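Local structure of cycloserine biosynthesis protein DcsG (Streptomyces lavendulae, 6JIL) at residues A[3-8]-A[49-54]; A[7-12]-A[56-61]; A[16-21]-A[275-280]; A[27-32]-A[285-290]. The protein catalyses the magnesium- and ATP-dependent cyclisation of O-ureido-D-serine to the antibiotic D-cycloserine, as a member of the ATP-grasp family. All coordinates share one frame; numbering follows the deposited sequence.

Contact 1: A[3-8]-A[49-54]; sequences ILALVT and EAVVFR
Val7 and Val51 meet methyl to methyl between neighbouring strands, with CG2 of Val7 3.4 Å from CG1 of Val51. The strands 4-8 and 50-54 are parallel and lie in the middle of the N-terminal four-stranded sheet of this ATP-grasp enzyme. CG2 of Val7 sits in a notch made by Val51 CG1, the carbonyl of Val52 and the Phe53 ring. It stands obliquely to that ring, 3.8 Å from CD2. Val7 chi1 (-172°) sets CG1 opposite the backbone N and so turns CG2 into this notch. On the same face the small Ala5 lets Val51 come close, its CB lying 3.8 Å from Val51 CG2. Helix 63-76 covers Val51 and Phe53 from beyond. The other face carries Leu4, Leu6, Val52 and Arg54. The two leucines flank Val52: CD2 of Leu4 approaches its CG2, and CD2 of Leu6 lies beside its CB at 4.0 Å. The aliphatic part of Arg54 continues this row next to Leu6, while its guanidinium NH2 bonds to the carbonyl O of Pro275. A ladder of backbone bonds holds the strands in step. One of its rungs runs from Val7 N to Val52 O, 2.8 Å long and nearly straight at 170°.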
loop_
_atom_site.group_PDB
_atom_site.type_symbol
_atom_site.label_atom_id
_atom_site.label_comp_id
_atom_site.label_asym_id
_atom_site.label_seq_id
_atom_site.Cartn_x
_atom_site.Cartn_y
_atom_site.Cartn_z
ATOM N N ILE A 3 6.005 -8.969 -24.576
ATOM C CA ILE A 3 6.195 -9.716 -23.344
ATOM C C ILE A 3 6.083 -8.742 -22.167
ATOM O O ILE A 3 6.631 -7.638 -22.199
ATOM C CB ILE A 3 7.566 -10.449 -23.370
ATOM C CG1 ILE A 3 7.391 -11.908 -22.957
ATOM C CG2 ILE A 3 8.544 -9.788 -22.448
ATOM C CD1 ILE A 3 8.623 -12.756 -23.244
ATOM N N LEU A 4 5.344 -9.160 -21.142
ATOM C CA LEU A 4 5.096 -8.349 -19.953
ATOM C C LEU A 4 5.909 -8.854 -18.767
ATOM O O LEU A 4 5.856 -10.043 -18.430
ATOM C CB LEU A 4 3.611 -8.420 -19.584
ATOM C CG LEU A 4 2.905 -7.253 -18.887
ATOM C CD1 LEU A 4 1.716 -7.799 -18.109
ATOM C CD2 LEU A 4 3.839 -6.524 -17.962
ATOM N N ALA A 5 6.651 -7.952 -18.130
ATOM C CA ALA A 5 7.448 -8.323 -16.968
ATOM C C ALA A 5 6.624 -8.098 -15.706
ATOM O O ALA A 5 6.024 -7.040 -15.540
ATOM C CB ALA A 5 8.723 -7.489 -16.914
ATOM N N LEU A 6 6.561 -9.105 -14.840
ATOM C CA LEU A 6 5.833 -8.988 -13.576
ATOM C C LEU A 6 6.933 -9.020 -12.509
ATOM O O LEU A 6 7.522 -10.064 -12.240
ATOM C CB LEU A 6 4.852 -10.155 -13.403
ATOM C CG LEU A 6 3.760 -10.299 -14.483
ATOM C CD1 LEU A 6 2.875 -11.493 -14.169
ATOM C CD2 LEU A 6 2.914 -9.034 -14.567
ATOM N N VAL A 7 7.217 -7.863 -11.921
ATOM C CA VAL A 7 8.292 -7.743 -10.948
ATOM C C VAL A 7 8.023 -8.241 -9.537
ATOM O O VAL A 7 7.010 -7.920 -8.921
ATOM C CB VAL A 7 8.786 -6.281 -10.855
ATOM C CG1 VAL A 7 10.039 -6.200 -9.980
ATOM C CG2 VAL A 7 9.083 -5.748 -12.244
ATOM N N THR A 8 8.974 -9.006 -9.023
ATOM C CA THR A 8 8.902 -9.570 -7.682
ATOM C C THR A 8 10.347 -9.659 -7.184
ATOM O O THR A 8 11.231 -8.975 -7.698
ATOM C CB THR A 8 8.285 -11.006 -7.729
ATOM O OG1 THR A 8 8.109 -11.510 -6.399
ATOM C CG2 THR A 8 9.209 -11.961 -8.509
ATOM N N GLU A 49 7.800 -5.095 -23.289
ATOM C CA GLU A 49 6.931 -4.086 -23.880
ATOM C C GLU A 49 6.596 -3.140 -22.740
ATOM O O GLU A 49 6.553 -1.929 -22.904
ATOM C CB GLU A 49 5.639 -4.737 -24.387
ATOM C CG GLU A 49 4.901 -3.946 -25.447
ATOM C CD GLU A 49 5.459 -4.195 -26.840
ATOM O OE1 GLU A 49 5.041 -3.495 -27.793
ATOM O OE2 GLU A 49 6.314 -5.101 -26.982
ATOM N N ALA A 50 6.354 -3.724 -21.576
ATOM C CA ALA A 50 6.027 -2.966 -20.385
ATOM C C ALA A 50 6.400 -3.769 -19.145
ATOM O O ALA A 50 6.747 -4.947 -19.224
ATOM C CB ALA A 50 4.545 -2.628 -20.360
ATOM N N VAL A 51 6.315 -3.110 -17.999
ATOM C CA VAL A 51 6.639 -3.720 -16.725
ATOM C C VAL A 51 5.562 -3.393 -15.700
ATOM O O VAL A 51 5.020 -2.292 -15.696
ATOM C CB VAL A 51 8.006 -3.198 -16.213
ATOM C CG1 VAL A 51 8.224 -3.606 -14.778
ATOM C CG2 VAL A 51 9.128 -3.749 -17.087
ATOM N N VAL A 52 5.237 -4.371 -14.860
ATOM C CA VAL A 52 4.265 -4.196 -13.787
ATOM C C VAL A 52 4.911 -4.645 -12.479
ATOM O O VAL A 52 5.496 -5.732 -12.394
ATOM C CB VAL A 52 2.976 -5.025 -14.001
ATOM C CG1 VAL A 52 2.147 -5.035 -12.723
ATOM C CG2 VAL A 52 2.157 -4.426 -15.122
ATOM N N PHE A 53 4.815 -3.794 -11.465
ATOM C CA PHE A 53 5.386 -4.108 -10.163
ATOM C C PHE A 53 4.344 -4.860 -9.345
ATOM O O PHE A 53 3.337 -4.296 -8.913
ATOM C CB PHE A 53 5.807 -2.822 -9.463
ATOM C CG PHE A 53 6.759 -1.995 -10.263
ATOM C CD1 PHE A 53 6.398 -0.735 -10.717
ATOM C CD2 PHE A 53 8.029 -2.464 -10.552
ATOM C CE1 PHE A 53 7.298 0.045 -11.445
ATOM C CE2 PHE A 53 8.925 -1.690 -11.275
ATOM C CZ PHE A 53 8.552 -0.430 -11.720
ATOM N N ARG A 54 4.594 -6.145 -9.144
ATOM C CA ARG A 54 3.666 -6.980 -8.416
ATOM C C ARG A 54 4.026 -7.198 -6.960
ATOM O O ARG A 54 3.273 -6.800 -6.071
ATOM C CB ARG A 54 3.523 -8.329 -9.127
ATOM C CG ARG A 54 2.774 -8.238 -10.453
ATOM C CD ARG A 54 1.413 -7.624 -10.213
ATOM N NE ARG A 54 0.811 -8.271 -9.058
ATOM C CZ ARG A 54 0.172 -7.636 -8.084
ATOM N NH1 ARG A 54 0.027 -6.317 -8.123
ATOM N NH2 ARG A 54 -0.273 -8.324 -7.037
#

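Contact 2: A[7-12]-A[56-61]; sequences VTDAVS and PWTWAE
Asp9 and Thr58 point at each other from opposite directions, and OD1 of Asp9 takes two bonds from the one threonine. The hydroxyl OG1 of Thr58 donates to Asp9 OD1 over 2.5 Å, from above the carboxylate plane. The backbone N of Thr58 reaches the same Asp9 OD1 at 3.0 Å and uses its syn lone pair. Thr58 chi1 (59°) places OG1 between its own N and carbonyl carbon, so hydroxyl and amide can grip one oxygen together. Trp38 NE1 is a further donor to Asp9 OD1. The other oxygen faces back into its own loop. OD2 of Asp9 accepts from Ser12 N, three residues on, at 2.9 Å, an Asx motif; Ser12 OG adds a bond to OD2 at 2.7 Å. This loop follows strand 4-8 of the N-terminal sheet, and the 3-10 segment 57-60 follows the adjacent parallel strand 50-55. Val11 lays its CB 3.7 Å from CG2 of Thr58. OG of Ser12 lies 3.3 Å from CB of Trp57. The side chain of Trp57 lies about 5 Å from that of the magnesium ligand Glu271, and Trp57 NE1 bonds to Glu274 O. CG1 of Val7 meets CB of Pro56 at 4.0 Å, the side chains nearly perpendicular.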
loop_
_atom_site.group_PDB
_atom_site.type_symbol
_atom_site.label_atom_id
_atom_site.label_comp_id
_atom_site.label_asym_id
_atom_site.label_seq_id
_atom_site.Cartn_x
_atom_site.Cartn_y
_atom_site.Cartn_z
ATOM N N VAL A 7 7.217 -7.863 -11.921
ATOM C CA VAL A 7 8.292 -7.743 -10.948
ATOM C C VAL A 7 8.023 -8.241 -9.537
ATOM O O VAL A 7 7.010 -7.920 -8.921
ATOM C CB VAL A 7 8.786 -6.281 -10.855
ATOM C CG1 VAL A 7 10.039 -6.200 -9.980
ATOM C CG2 VAL A 7 9.083 -5.748 -12.244
ATOM N N THR A 8 8.974 -9.006 -9.023
ATOM C CA THR A 8 8.902 -9.570 -7.682
ATOM C C THR A 8 10.347 -9.659 -7.184
ATOM O O THR A 8 11.231 -8.975 -7.698
ATOM C CB THR A 8 8.285 -11.006 -7.729
ATOM O OG1 THR A 8 8.109 -11.510 -6.399
ATOM C CG2 THR A 8 9.209 -11.961 -8.509
ATOM N N ASP A 9 10.564 -10.472 -6.156
ATOM C CA ASP A 9 11.902 -10.733 -5.639
ATOM C C ASP A 9 11.818 -12.052 -4.876
ATOM O O ASP A 9 10.767 -12.399 -4.335
ATOM C CB ASP A 9 12.478 -9.549 -4.813
ATOM C CG ASP A 9 11.743 -9.271 -3.506
ATOM O OD1 ASP A 9 11.615 -8.070 -3.183
ATOM O OD2 ASP A 9 11.333 -10.210 -2.788
ATOM N N ALA A 10 12.910 -12.809 -4.889
ATOM C CA ALA A 10 12.949 -14.127 -4.267
ATOM C C ALA A 10 12.264 -14.255 -2.917
ATOM O O ALA A 10 11.462 -15.168 -2.706
ATOM C CB ALA A 10 14.398 -14.615 -4.170
ATOM N N VAL A 11 12.571 -13.345 -2.001
ATOM C CA VAL A 11 11.987 -13.399 -0.665
ATOM C C VAL A 11 10.475 -13.226 -0.642
ATOM O O VAL A 11 9.787 -13.833 0.171
ATOM C CB VAL A 11 12.610 -12.315 0.253
ATOM C CG1 VAL A 11 11.918 -12.308 1.607
ATOM C CG2 VAL A 11 14.110 -12.573 0.422
ATOM N N SER A 12 9.966 -12.406 -1.547
ATOM C CA SER A 12 8.544 -12.097 -1.592
ATOM C C SER A 12 7.673 -12.996 -2.447
ATOM O O SER A 12 6.481 -13.125 -2.184
ATOM C CB SER A 12 8.363 -10.650 -2.049
ATOM O OG SER A 12 9.130 -9.780 -1.231
ATOM N N PRO A 56 7.694 -6.842 -5.333
ATOM C CA PRO A 56 9.109 -6.650 -5.017
ATOM C C PRO A 56 9.061 -6.098 -3.595
ATOM O O PRO A 56 9.620 -5.044 -3.292
ATOM C CB PRO A 56 9.517 -5.595 -6.020
ATOM C CG PRO A 56 8.322 -4.695 -5.997
ATOM C CD PRO A 56 7.151 -5.652 -6.014
ATOM N N TRP A 57 8.384 -6.829 -2.722
ATOM C CA TRP A 57 8.167 -6.351 -1.369
ATOM C C TRP A 57 9.335 -6.116 -0.430
ATOM O O TRP A 57 9.142 -5.560 0.656
ATOM C CB TRP A 57 7.086 -7.202 -0.703
ATOM C CG TRP A 57 5.772 -7.099 -1.452
ATOM C CD1 TRP A 57 5.295 -6.004 -2.127
ATOM C CD2 TRP A 57 4.778 -8.117 -1.597
ATOM N NE1 TRP A 57 4.073 -6.282 -2.686
ATOM C CE2 TRP A 57 3.729 -7.571 -2.375
ATOM C CE3 TRP A 57 4.668 -9.436 -1.146
ATOM C CZ2 TRP A 57 2.589 -8.301 -2.710
ATOM C CZ3 TRP A 57 3.530 -10.167 -1.482
ATOM C CH2 TRP A 57 2.507 -9.595 -2.256
ATOM N N THR A 58 10.542 -6.505 -0.827
ATOM C CA THR A 58 11.678 -6.242 0.041
ATOM C C THR A 58 12.108 -4.788 -0.173
ATOM O O THR A 58 13.089 -4.332 0.407
ATOM C CB THR A 58 12.884 -7.189 -0.239
ATOM O OG1 THR A 58 13.310 -7.055 -1.599
ATOM C CG2 THR A 58 12.497 -8.626 0.037
ATOM N N TRP A 59 11.368 -4.060 -1.005
ATOM C CA TRP A 59 11.702 -2.661 -1.253
ATOM C C TRP A 59 11.604 -1.910 0.064
ATOM O O TRP A 59 12.251 -0.877 0.250
ATOM C CB TRP A 59 10.754 -2.021 -2.279
ATOM C CG TRP A 59 9.336 -1.822 -1.801
ATOM C CD1 TRP A 59 8.273 -2.664 -1.993
ATOM C CD2 TRP A 59 8.838 -0.725 -1.026
ATOM N NE1 TRP A 59 7.149 -2.161 -1.383
ATOM C CE2 TRP A 59 7.466 -0.972 -0.781
ATOM C CE3 TRP A 59 9.416 0.444 -0.513
ATOM C CZ2 TRP A 59 6.666 -0.096 -0.042
ATOM C CZ3 TRP A 59 8.619 1.314 0.223
ATOM C CH2 TRP A 59 7.259 1.037 0.451
ATOM N N ALA A 60 10.790 -2.437 0.977
ATOM C CA ALA A 60 10.605 -1.831 2.290
ATOM C C ALA A 60 11.889 -1.872 3.109
ATOM O O ALA A 60 12.022 -1.144 4.088
ATOM C CB ALA A 60 9.492 -2.542 3.047
ATOM N N GLU A 61 12.820 -2.736 2.710
ATOM C CA GLU A 61 14.104 -2.875 3.396
ATOM C C GLU A 61 15.169 -2.022 2.726
ATOM O O GLU A 61 16.176 -1.680 3.343
ATOM C CB GLU A 61 14.568 -4.329 3.385
ATOM C CG GLU A 61 13.906 -5.187 4.423
ATOM C CD GLU A 61 14.142 -6.654 4.171
ATOM O OE1 GLU A 61 15.306 -7.033 3.912
ATOM O OE2 GLU A 61 13.163 -7.431 4.234
#

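Contact 3: A[16-21]-A[275-280]; sequences DYDMPP and PSLNLT
Asp18 reaches across to the backbone of 277-279 and has more surface buried here than any other residue of the two segments. Its two oxygens share the work. OD1 of Asp18 accepts from Leu277 N at 2.7 Å, with a nearly straight N-H (163°). OD2 of Asp18 accepts from Leu279 N at 2.9 Å. Both amides come in on the syn side of their oxygen, and each lies about 30° out of the carboxylate plane. Asn278 N adds a weak bond to OD1, and Arg54 makes a long, weak ion pair with it. A water also donates to OD2 and accepts from Thr280 N, which extends the grip by one residue.

Leu279 packs against the same aspartate. CG of Leu279 lies 3.4 Å from Asp18 OD2, and CD1 of Leu279 runs past Asp18 CB at 3.8 Å. Thr280 completes the contact at the more exposed end. There CG2 of Thr280 lies 3.6 Å from the carbonyl O of Tyr17 and 3.7 Å from Pro21 CG, its side chain crossing the proline ring at a slant.

The segment 16-21 leads into helix 19-28, and Asp16 OD1 caps the turn with two weak bonds. The segment 275-280 belongs to the ATP-grasp region. Arg220 and Arg254 are inferred to be active-site residues. The amide dipoles turned on Asp18 probably stabilise its negative charge. The same bonds probably help to hold in place the loop whose Ser276 OG and Asn278 OD1 accept from Arg220 NH1 and whose Ser276 O accepts from Arg254 NH1.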
loop_
_atom_site.group_PDB
_atom_site.type_symbol
_atom_site.label_atom_id
_atom_site.label_comp_id
_atom_site.label_asym_id
_atom_site.label_seq_id
_atom_site.Cartn_x
_atom_site.Cartn_y
_atom_site.Cartn_z
ATOM N N ASP A 16 3.235 -14.101 -2.520
ATOM C CA ASP A 16 2.483 -13.355 -3.525
ATOM C C ASP A 16 1.409 -14.296 -4.045
ATOM O O ASP A 16 1.549 -14.869 -5.125
ATOM C CB ASP A 16 3.395 -12.933 -4.681
ATOM C CG ASP A 16 2.664 -12.116 -5.739
ATOM O OD1 ASP A 16 1.431 -11.937 -5.621
ATOM O OD2 ASP A 16 3.326 -11.654 -6.693
ATOM N N TYR A 17 0.347 -14.457 -3.263
ATOM C CA TYR A 17 -0.751 -15.351 -3.626
ATOM C C TYR A 17 -1.398 -14.977 -4.951
ATOM O O TYR A 17 -2.071 -15.802 -5.564
ATOM C CB TYR A 17 -1.798 -15.361 -2.507
ATOM C CG TYR A 17 -1.154 -15.472 -1.152
ATOM C CD1 TYR A 17 -1.334 -14.480 -0.191
ATOM C CD2 TYR A 17 -0.278 -16.518 -0.865
ATOM C CE1 TYR A 17 -0.644 -14.524 1.025
ATOM C CE2 TYR A 17 0.417 -16.569 0.344
ATOM C CZ TYR A 17 0.232 -15.571 1.281
ATOM O OH TYR A 17 0.940 -15.610 2.464
ATOM N N ASP A 18 -1.160 -13.749 -5.404
ATOM C CA ASP A 18 -1.739 -13.271 -6.653
ATOM C C ASP A 18 -1.033 -13.744 -7.931
ATOM O O ASP A 18 -1.671 -13.893 -8.973
ATOM C CB ASP A 18 -1.787 -11.735 -6.643
ATOM C CG ASP A 18 -2.682 -11.178 -5.540
ATOM O OD1 ASP A 18 -2.326 -10.122 -4.965
ATOM O OD2 ASP A 18 -3.743 -11.784 -5.253
HETATM N N MSE A 19 0.268 -13.994 -7.861
HETATM C CA MSE A 19 1.004 -14.394 -9.062
HETATM C C MSE A 19 0.443 -15.589 -9.838
HETATM O O MSE A 19 0.274 -15.511 -11.052
HETATM C CB MSE A 19 2.477 -14.648 -8.743
HETATM C CG MSE A 19 3.367 -14.564 -9.981
HETATM SE SE MSE A 19 3.329 -12.791 -10.829
HETATM C CE MSE A 19 4.551 -11.889 -9.619
ATOM N N PRO A 20 0.157 -16.710 -9.154
ATOM C CA PRO A 20 -0.385 -17.875 -9.869
ATOM C C PRO A 20 -1.659 -17.547 -10.661
ATOM O O PRO A 20 -1.732 -17.796 -11.863
ATOM C CB PRO A 20 -0.635 -18.886 -8.748
ATOM C CG PRO A 20 0.444 -18.564 -7.756
ATOM C CD PRO A 20 0.437 -17.035 -7.742
ATOM N N PRO A 21 -2.682 -16.986 -9.996
ATOM C CA PRO A 21 -3.905 -16.660 -10.734
ATOM C C PRO A 21 -3.709 -15.552 -11.783
ATOM O O PRO A 21 -4.357 -15.563 -12.831
ATOM C CB PRO A 21 -4.879 -16.256 -9.626
ATOM C CG PRO A 21 -3.979 -15.720 -8.560
ATOM C CD PRO A 21 -2.843 -16.693 -8.558
ATOM N N PRO A 275 0.501 -3.477 -5.082
ATOM C CA PRO A 275 -0.435 -3.986 -4.081
ATOM C C PRO A 275 -0.746 -5.466 -4.104
ATOM O O PRO A 275 -0.746 -6.116 -5.157
ATOM C CB PRO A 275 -1.691 -3.203 -4.382
ATOM C CG PRO A 275 -1.674 -3.210 -5.896
ATOM C CD PRO A 275 -0.237 -2.821 -6.183
ATOM N N SER A 276 -1.009 -5.998 -2.922
ATOM C CA SER A 276 -1.462 -7.365 -2.826
ATOM C C SER A 276 -2.908 -7.062 -3.217
ATOM O O SER A 276 -3.518 -6.129 -2.676
ATOM C CB SER A 276 -1.393 -7.859 -1.387
ATOM O OG SER A 276 -2.315 -8.915 -1.164
ATOM N N LEU A 277 -3.451 -7.811 -4.163
ATOM C CA LEU A 277 -4.813 -7.554 -4.628
ATOM C C LEU A 277 -5.891 -8.519 -4.133
ATOM O O LEU A 277 -7.077 -8.241 -4.291
ATOM C CB LEU A 277 -4.808 -7.506 -6.157
ATOM C CG LEU A 277 -3.961 -6.367 -6.730
ATOM C CD1 LEU A 277 -3.620 -6.635 -8.187
ATOM C CD2 LEU A 277 -4.722 -5.056 -6.595
ATOM N N ASN A 278 -5.485 -9.640 -3.541
ATOM C CA ASN A 278 -6.422 -10.648 -3.032
ATOM C C ASN A 278 -7.242 -11.274 -4.157
ATOM O O ASN A 278 -8.435 -11.553 -3.995
ATOM C CB ASN A 278 -7.370 -10.034 -1.990
ATOM C CG ASN A 278 -6.635 -9.504 -0.775
ATOM O OD1 ASN A 278 -5.839 -10.210 -0.169
ATOM N ND2 ASN A 278 -6.904 -8.259 -0.414
ATOM N N LEU A 279 -6.595 -11.501 -5.295
ATOM C CA LEU A 279 -7.259 -12.085 -6.456
ATOM C C LEU A 279 -7.944 -13.415 -6.164
ATOM O O LEU A 279 -9.024 -13.687 -6.688
ATOM C CB LEU A 279 -6.249 -12.285 -7.592
ATOM C CG LEU A 279 -5.526 -11.035 -8.103
ATOM C CD1 LEU A 279 -4.593 -11.415 -9.252
ATOM C CD2 LEU A 279 -6.547 -9.997 -8.554
ATOM N N THR A 280 -7.324 -14.237 -5.325
ATOM C CA THR A 280 -7.870 -15.548 -5.001
ATOM C C THR A 280 -9.095 -15.525 -4.088
ATOM O O THR A 280 -9.647 -16.578 -3.757
ATOM C CB THR A 280 -6.776 -16.463 -4.392
ATOM O OG1 THR A 280 -6.333 -15.929 -3.140
ATOM C CG2 THR A 280 -5.578 -16.547 -5.337
HETATM O O HOH W 1 -4.782 -13.474 -3.601
#

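Contact 4: A[27-32]-A[285-290]; sequences RTVGIT and GALRFA
Val29 and Ala290 have the closest backbones here, CA to CA 6.4 Å, where the C-terminal end of helix 19-28 comes up to helix 285-296. The meeting is apolar, with no hydrogen bond between the two segments. Val29 and Ala290 make up the centre of it. The two valine methyls straddle the small alanine: CG2 of Val29 is 3.6 Å from Ala290 CB, and CG1 of Val29 is 3.8 Å from the same carbon. Val29 chi1 (-60°) turns CG1 opposite the carbonyl carbon and puts CG2 between N and the carbonyl carbon, which lets both branches reach the methyl. CG2 of Val29 also touches the carbonyl O of Ala290 at 3.7 Å.

One turn back on the second helix, CD1 of Leu287 lies 4.2 Å from Val29 CG1 and 3.7 Å from Thr28 OG1. The side chains of Thr28 and Leu287 cross at about a right angle, and the hydroxyl of Thr28 bonds back to the carbonyl of Ala25. On the other flank Ile31 brings CD1 to 4.1 Å from Ala290 O.

The chain leaves helical geometry at Val29. Gly30 follows with positive phi and is the C' residue of a Schellman motif, with bonds from Ile31 N to Cys26 O and from Gly30 N to Arg27 O. The arrangement is the Schellman-type C-terminal end of one helix packed against the side of another, at the protein surface and away from the annotated sites.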
loop_
_atom_site.group_PDB
_atom_site.type_symbol
_atom_site.label_atom_id
_atom_site.label_comp_id
_atom_site.label_asym_id
_atom_site.label_seq_id
_atom_site.Cartn_x
_atom_site.Cartn_y
_atom_site.Cartn_z
ATOM N N ARG A 27 -2.605 -15.399 -19.465
ATOM C CA ARG A 27 -2.645 -16.421 -20.495
ATOM C C ARG A 27 -3.979 -16.309 -21.230
ATOM O O ARG A 27 -4.034 -16.413 -22.452
ATOM C CB ARG A 27 -2.518 -17.801 -19.838
ATOM C CG ARG A 27 -2.210 -18.959 -20.775
ATOM C CD ARG A 27 -2.414 -20.298 -20.056
ATOM N NE ARG A 27 -1.654 -20.363 -18.809
ATOM C CZ ARG A 27 -0.331 -20.496 -18.743
ATOM N NH1 ARG A 27 0.384 -20.590 -19.855
ATOM N NH2 ARG A 27 0.280 -20.501 -17.565
ATOM N N THR A 28 -5.054 -16.080 -20.478
ATOM C CA THR A 28 -6.376 -15.974 -21.074
ATOM C C THR A 28 -6.564 -14.719 -21.936
ATOM O O THR A 28 -7.355 -14.729 -22.870
ATOM C CB THR A 28 -7.496 -16.038 -19.998
ATOM O OG1 THR A 28 -7.437 -14.877 -19.165
ATOM C CG2 THR A 28 -7.330 -17.272 -19.125
ATOM N N VAL A 29 -5.850 -13.639 -21.640
ATOM C CA VAL A 29 -5.992 -12.441 -22.461
ATOM C C VAL A 29 -4.855 -12.330 -23.476
ATOM O O VAL A 29 -4.580 -11.262 -24.011
ATOM C CB VAL A 29 -6.068 -11.155 -21.602
ATOM C CG1 VAL A 29 -7.264 -11.242 -20.658
ATOM C CG2 VAL A 29 -4.783 -10.953 -20.833
ATOM N N GLY A 30 -4.196 -13.456 -23.724
ATOM C CA GLY A 30 -3.119 -13.511 -24.694
ATOM C C GLY A 30 -1.784 -12.850 -24.410
ATOM O O GLY A 30 -0.929 -12.817 -25.298
ATOM N N ILE A 31 -1.568 -12.329 -23.205
ATOM C CA ILE A 31 -0.289 -11.686 -22.943
ATOM C C ILE A 31 0.749 -12.615 -22.321
ATOM O O ILE A 31 0.455 -13.385 -21.405
ATOM C CB ILE A 31 -0.466 -10.394 -22.101
ATOM C CG1 ILE A 31 -1.306 -10.656 -20.861
ATOM C CG2 ILE A 31 -1.163 -9.333 -22.940
ATOM C CD1 ILE A 31 -1.752 -9.372 -20.169
ATOM N N THR A 32 1.959 -12.558 -22.868
ATOM C CA THR A 32 3.065 -13.381 -22.404
ATOM C C THR A 32 3.732 -12.643 -21.265
ATOM O O THR A 32 4.285 -11.560 -21.458
ATOM C CB THR A 32 4.107 -13.589 -23.513
ATOM O OG1 THR A 32 3.444 -13.849 -24.754
ATOM C CG2 THR A 32 5.009 -14.767 -23.179
ATOM N N GLY A 285 -11.568 -11.581 -10.219
ATOM C CA GLY A 285 -10.640 -10.480 -10.028
ATOM C C GLY A 285 -9.417 -10.535 -10.923
ATOM O O GLY A 285 -9.021 -9.527 -11.498
ATOM N N ALA A 286 -8.822 -11.714 -11.050
ATOM C CA ALA A 286 -7.636 -11.876 -11.874
ATOM C C ALA A 286 -7.910 -11.585 -13.343
ATOM O O ALA A 286 -7.065 -11.014 -14.031
ATOM C CB ALA A 286 -7.078 -13.285 -11.714
ATOM N N LEU A 287 -9.081 -11.983 -13.828
ATOM C CA LEU A 287 -9.433 -11.754 -15.228
ATOM C C LEU A 287 -9.603 -10.258 -15.474
ATOM O O LEU A 287 -9.178 -9.734 -16.502
ATOM C CB LEU A 287 -10.728 -12.496 -15.592
ATOM C CG LEU A 287 -11.278 -12.285 -17.009
ATOM C CD1 LEU A 287 -10.235 -12.714 -18.031
ATOM C CD2 LEU A 287 -12.569 -13.079 -17.204
ATOM N N ARG A 288 -10.218 -9.575 -14.517
ATOM C CA ARG A 288 -10.426 -8.141 -14.640
ATOM C C ARG A 288 -9.086 -7.414 -14.645
ATOM O O ARG A 288 -8.938 -6.359 -15.261
ATOM C CB ARG A 288 -11.269 -7.613 -13.480
ATOM C CG ARG A 288 -12.602 -8.281 -13.305
ATOM C CD ARG A 288 -13.443 -7.426 -12.405
ATOM N NE ARG A 288 -14.711 -8.047 -12.053
ATOM C CZ ARG A 288 -15.752 -7.371 -11.577
ATOM N NH1 ARG A 288 -15.669 -6.052 -11.406
ATOM N NH2 ARG A 288 -16.867 -8.014 -11.258
ATOM N N PHE A 289 -8.111 -7.977 -13.946
ATOM C CA PHE A 289 -6.794 -7.363 -13.892
ATOM C C PHE A 289 -6.091 -7.562 -15.237
ATOM O O PHE A 289 -5.567 -6.613 -15.821
ATOM C CB PHE A 289 -5.978 -7.983 -12.756
ATOM C CG PHE A 289 -4.689 -7.282 -12.482
ATOM C CD1 PHE A 289 -4.423 -6.035 -13.038
ATOM C CD2 PHE A 289 -3.742 -7.860 -11.648
ATOM C CE1 PHE A 289 -3.232 -5.372 -12.765
ATOM C CE2 PHE A 289 -2.550 -7.209 -11.369
ATOM C CZ PHE A 289 -2.292 -5.961 -11.929
ATOM N N ALA A 290 -6.101 -8.797 -15.733
ATOM C CA ALA A 290 -5.464 -9.100 -17.009
ATOM C C ALA A 290 -6.111 -8.298 -18.136
ATOM O O ALA A 290 -5.423 -7.815 -19.030
ATOM C CB ALA A 290 -5.565 -10.586 -17.303
#

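Contacts 1 and 2 share strand 4-8, and their centres lie 14 Å apart. Contact 1 pairs that strand with 50-55, and contact 2 joins the loops at their C-terminal ends. Helix 19-28 serves contacts 3 and 4, whose centres are 13 Å apart. All first segments (3-12, 16-21, 27-32) precede 49-61, and 275-290 comes last, so contacts 3 and 4 cross contacts 1 and 2 along the chain. Contact 1 touches contact 3 through Arg54, and contact 4 where Leu4 N probably bonds to Thr32 O. Contacts 1 and 2 build the N-terminal sheet and its loops; contacts 3 and 4 join its helix to the C-terminal part, contact 3 close to the active-site arginines.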